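Local coordinates for kelch domain-containing protein (Colletotrichum graminicola M1.001, PDB 5C86) that probably oxidises alcohols at a copper centre, as a fungal alcohol oxidase of the galactose oxidase and glyoxal oxidase family (AA5), at residues W184-M198 with L257-Q269. Residues are numbered along the deposited sequence; the frame is centred on the assembly and turned at random.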
# COMPACT_ATOMS: atom_id res chain seq x y z
N TRP A 184 0.97 -1.16 -14.64
CA TRP A 184 1.57 -0.23 -15.58
C TRP A 184 0.75 -0.14 -16.90
O TRP A 184 -0.40 -0.50 -16.92
CB TRP A 184 3.06 -0.56 -15.75
CG TRP A 184 3.96 0.47 -16.36
CD1 TRP A 184 4.84 0.32 -17.49
CD2 TRP A 184 4.14 1.83 -15.93
NE1 TRP A 184 5.53 1.47 -17.70
CE2 TRP A 184 5.13 2.41 -16.79
CE3 TRP A 184 3.63 2.59 -14.87
CZ2 TRP A 184 5.59 3.68 -16.59
CZ3 TRP A 184 4.12 3.91 -14.68
CH2 TRP A 184 5.05 4.43 -15.56
N LYS A 185 1.37 0.34 -17.95
CA LYS A 185 0.66 0.70 -19.17
C LYS A 185 -0.05 -0.49 -19.77
O LYS A 185 0.50 -1.62 -19.73
CB LYS A 185 1.65 1.32 -20.12
CG LYS A 185 2.25 2.64 -19.62
CD LYS A 185 3.28 3.23 -20.58
CE LYS A 185 3.93 4.50 -19.98
NZ LYS A 185 4.65 5.24 -21.08
N ASN A 186 -1.24 -0.24 -20.30
CA ASN A 186 -1.96 -1.21 -21.18
C ASN A 186 -2.09 -2.60 -20.58
O ASN A 186 -1.79 -3.64 -21.22
CB ASN A 186 -1.12 -1.33 -22.44
CG ASN A 186 -1.89 -1.96 -23.62
OD1 ASN A 186 -3.09 -2.05 -23.60
ND2 ASN A 186 -1.17 -2.45 -24.56
N GLY A 187 -2.47 -2.62 -19.33
CA GLY A 187 -2.82 -3.84 -18.64
C GLY A 187 -1.64 -4.62 -18.18
O GLY A 187 -1.83 -5.75 -17.75
N SER A 188 -0.44 -4.08 -18.24
CA SER A 188 0.75 -4.73 -17.82
C SER A 188 0.86 -4.66 -16.26
O SER A 188 0.30 -3.74 -15.65
CB SER A 188 1.96 -4.16 -18.45
OG SER A 188 2.20 -2.84 -17.94
N VAL A 189 1.61 -5.58 -15.71
CA VAL A 189 1.95 -5.63 -14.27
C VAL A 189 3.40 -5.99 -14.17
O VAL A 189 3.82 -7.04 -14.69
CB VAL A 189 1.06 -6.55 -13.49
CG1 VAL A 189 1.58 -6.66 -12.03
CG2 VAL A 189 -0.38 -6.17 -13.49
N LEU A 190 4.22 -5.17 -13.53
CA LEU A 190 5.54 -5.53 -13.22
C LEU A 190 5.60 -6.26 -11.90
O LEU A 190 5.14 -5.69 -10.88
CB LEU A 190 6.48 -4.34 -13.15
CG LEU A 190 7.91 -4.59 -12.74
CD1 LEU A 190 8.58 -5.45 -13.81
CD2 LEU A 190 8.70 -3.33 -12.51
N GLN A 191 6.17 -7.46 -11.88
CA GLN A 191 6.61 -8.07 -10.61
C GLN A 191 8.01 -7.71 -10.34
O GLN A 191 8.94 -8.14 -11.00
CB GLN A 191 6.39 -9.57 -10.66
CG GLN A 191 7.10 -10.36 -9.59
CD GLN A 191 8.41 -10.95 -10.05
OE1 GLN A 191 8.63 -11.24 -11.25
NE2 GLN A 191 9.37 -11.08 -9.09
N ALA A 192 8.20 -6.74 -9.45
CA ALA A 192 9.46 -6.12 -9.14
C ALA A 192 10.35 -6.85 -8.16
O ALA A 192 11.49 -6.50 -7.95
CB ALA A 192 9.24 -4.65 -8.74
N GLY A 193 9.76 -7.90 -7.60
CA GLY A 193 10.39 -8.66 -6.54
C GLY A 193 9.31 -9.46 -5.86
O GLY A 193 8.20 -9.52 -6.36
N PRO A 194 9.60 -10.08 -4.71
CA PRO A 194 10.87 -10.06 -3.99
C PRO A 194 12.00 -10.84 -4.60
O PRO A 194 13.15 -10.61 -4.33
CB PRO A 194 10.51 -10.71 -2.61
CG PRO A 194 9.34 -11.60 -2.96
CD PRO A 194 8.56 -10.76 -3.94
N SER A 195 11.65 -11.82 -5.44
CA SER A 195 12.75 -12.52 -6.18
C SER A 195 13.61 -11.45 -6.86
O SER A 195 13.12 -10.46 -7.36
CB SER A 195 12.14 -13.37 -7.27
OG SER A 195 13.16 -14.00 -8.04
N LYS A 196 14.89 -11.74 -7.00
CA LYS A 196 15.79 -10.90 -7.70
C LYS A 196 15.50 -10.90 -9.20
O LYS A 196 15.93 -9.95 -9.88
CB LYS A 196 17.28 -11.30 -7.45
CG LYS A 196 17.64 -12.66 -7.98
CD LYS A 196 18.95 -13.05 -7.30
CE LYS A 196 19.46 -14.39 -7.67
NZ LYS A 196 20.56 -14.69 -6.67
N LYS A 197 14.79 -11.89 -9.71
CA LYS A 197 14.31 -11.93 -11.09
C LYS A 197 12.97 -11.22 -11.20
O LYS A 197 11.97 -11.69 -10.64
CB LYS A 197 14.12 -13.37 -11.53
CG LYS A 197 15.45 -14.07 -11.69
CD LYS A 197 15.29 -15.53 -12.04
CE LYS A 197 15.06 -16.43 -10.86
NZ LYS A 197 13.99 -17.45 -11.13
N MET A 198 12.98 -10.06 -11.88
CA MET A 198 11.75 -9.32 -12.14
C MET A 198 11.11 -9.76 -13.46
O MET A 198 11.84 -10.12 -14.39
CB MET A 198 12.06 -7.82 -12.22
CG MET A 198 12.90 -7.32 -11.06
SD MET A 198 13.10 -5.53 -10.97
CE MET A 198 14.11 -5.20 -12.41
N LEU A 257 14.05 1.73 -9.26
CA LEU A 257 13.70 1.10 -10.52
C LEU A 257 13.06 2.13 -11.38
O LEU A 257 12.23 2.98 -10.88
CB LEU A 257 12.71 -0.05 -10.34
CG LEU A 257 12.94 -1.06 -9.24
CD1 LEU A 257 11.99 -2.23 -9.34
CD2 LEU A 257 14.30 -1.49 -8.93
N THR A 258 13.39 2.16 -12.71
CA THR A 258 12.75 3.10 -13.61
C THR A 258 12.14 2.31 -14.74
O THR A 258 12.87 1.59 -15.42
CB THR A 258 13.78 4.14 -14.17
OG1 THR A 258 14.43 4.86 -13.11
CG2 THR A 258 13.08 5.15 -15.05
N LEU A 259 10.84 2.40 -14.92
CA LEU A 259 10.06 1.64 -15.86
C LEU A 259 10.03 2.42 -17.12
O LEU A 259 9.77 3.62 -17.09
CB LEU A 259 8.62 1.40 -15.36
CG LEU A 259 8.48 0.22 -14.36
CD1 LEU A 259 9.37 0.38 -13.14
CD2 LEU A 259 7.05 0.13 -13.93
N GLY A 260 10.26 1.72 -18.24
CA GLY A 260 10.02 2.32 -19.52
C GLY A 260 8.75 1.70 -20.06
O GLY A 260 7.67 1.93 -19.50
N GLU A 261 8.84 1.00 -21.17
CA GLU A 261 7.68 0.38 -21.76
C GLU A 261 7.51 -1.06 -21.21
O GLU A 261 8.46 -1.67 -20.84
CB GLU A 261 7.72 0.42 -23.30
CG GLU A 261 7.51 1.83 -23.90
CD GLU A 261 6.25 2.58 -23.44
OE1 GLU A 261 5.15 2.02 -23.51
OE2 GLU A 261 6.35 3.78 -23.02
N PRO A 262 6.29 -1.56 -21.12
CA PRO A 262 6.12 -2.93 -20.70
C PRO A 262 6.85 -3.84 -21.65
O PRO A 262 6.96 -3.53 -22.84
CB PRO A 262 4.62 -3.19 -20.76
CG PRO A 262 4.00 -1.93 -21.22
CD PRO A 262 5.02 -0.94 -21.50
N GLY A 263 7.35 -4.93 -21.11
CA GLY A 263 8.20 -5.86 -21.85
C GLY A 263 9.67 -5.48 -21.98
O GLY A 263 10.44 -6.30 -22.37
N GLN A 264 10.07 -4.25 -21.70
CA GLN A 264 11.42 -3.81 -21.89
C GLN A 264 12.15 -3.85 -20.53
O GLN A 264 11.50 -3.93 -19.46
CB GLN A 264 11.47 -2.39 -22.49
CG GLN A 264 10.79 -2.24 -23.84
CD GLN A 264 11.34 -3.16 -24.94
OE1 GLN A 264 12.51 -3.54 -24.94
NE2 GLN A 264 10.48 -3.50 -25.88
N ALA A 265 13.46 -3.93 -20.59
CA ALA A 265 14.26 -4.05 -19.36
C ALA A 265 13.90 -2.88 -18.41
O ALA A 265 13.62 -1.77 -18.84
CB ALA A 265 15.75 -4.01 -19.68
N VAL A 266 13.89 -3.18 -17.11
CA VAL A 266 13.74 -2.14 -16.12
C VAL A 266 15.11 -1.71 -15.66
O VAL A 266 15.93 -2.54 -15.30
CB VAL A 266 12.88 -2.69 -14.97
CG1 VAL A 266 12.83 -1.68 -13.82
CG2 VAL A 266 11.53 -3.09 -15.48
N GLN A 267 15.32 -0.42 -15.61
CA GLN A 267 16.59 0.14 -15.19
C GLN A 267 16.66 0.16 -13.67
O GLN A 267 15.64 0.46 -13.00
CB GLN A 267 16.82 1.52 -15.83
CG GLN A 267 16.81 1.44 -17.38
CD GLN A 267 17.91 0.56 -17.99
OE1 GLN A 267 18.94 0.30 -17.36
NE2 GLN A 267 17.70 0.10 -19.22
N VAL A 268 17.79 -0.24 -13.13
CA VAL A 268 17.98 -0.34 -11.67
C VAL A 268 19.17 0.45 -11.21
O VAL A 268 20.30 0.23 -11.70
CB VAL A 268 18.12 -1.82 -11.24
CG1 VAL A 268 18.25 -2.00 -9.73
CG2 VAL A 268 16.97 -2.65 -11.79
N GLN A 269 18.95 1.32 -10.26
CA GLN A 269 20.00 2.10 -9.62
C GLN A 269 20.16 1.74 -8.14
O GLN A 269 19.23 1.84 -7.37
CB GLN A 269 19.66 3.62 -9.71
CG GLN A 269 20.73 4.52 -9.13
CD GLN A 269 22.01 4.31 -9.91
OE1 GLN A 269 22.00 4.45 -11.16
NE2 GLN A 269 23.08 3.87 -9.23
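Strand 188-191 lies over the hairpin formed by 257-269, and the two backbones share no hydrogen bond: their CA atoms are 6.4 Å apart at Ser188 and Pro262 but 8.5 Å apart at Ala192 and Leu257, so the segments meet through side chains. Within the hairpin, Thr258 and Gln267 exchange N-H to O bonds, and a type II turn from Glu261 to Gln264 shapes the loop. The indole of Trp184 marks the loop end. Its NE1 donates to the carbonyl O of Gly260 at 2.8 Å and 171°, with the oxygen in the ring plane, so one nearly straight bond ties the buried N-H. The CD2 methyl of Leu259 sits over the five-membered ring in a CH-pi contact, while Lys185 CG lies over the opposite face, near its rim. With CG anti to the carbonyl carbon (chi1 -64°) and the chain extended beyond it, Lys185 carries NZ to Glu261 OE2, a salt bridge of 3.0 Å on the syn side of the carboxylate. Pro262 rests its ring on Ser188, CB to CB 3.7 Å, and Ser188 OG bonds back to the carbonyl O of Lys185, which also accepts from Ser188 N on the same face. Farther along, the contact is wholly apolar. Leu190 CD2 meets Leu259 CD1 at 3.8 Å, and Val266 CG2 touches both methyls of Leu190. Leu257 CD1 touches both Ala192 CB and Met198 SD, the two partners lying on the same side of the methyl; the bend at chi3 of Met198 (-68°) turns CE onto Val266 CB and Val268 CG2. Ala212 and Trp200 add to this layer. The two segments belong to consecutive four-stranded antiparallel sheets, 181-214 and 225-270, and such face-to-face packing of neighbouring blades is characteristic of the Kelch beta-propeller.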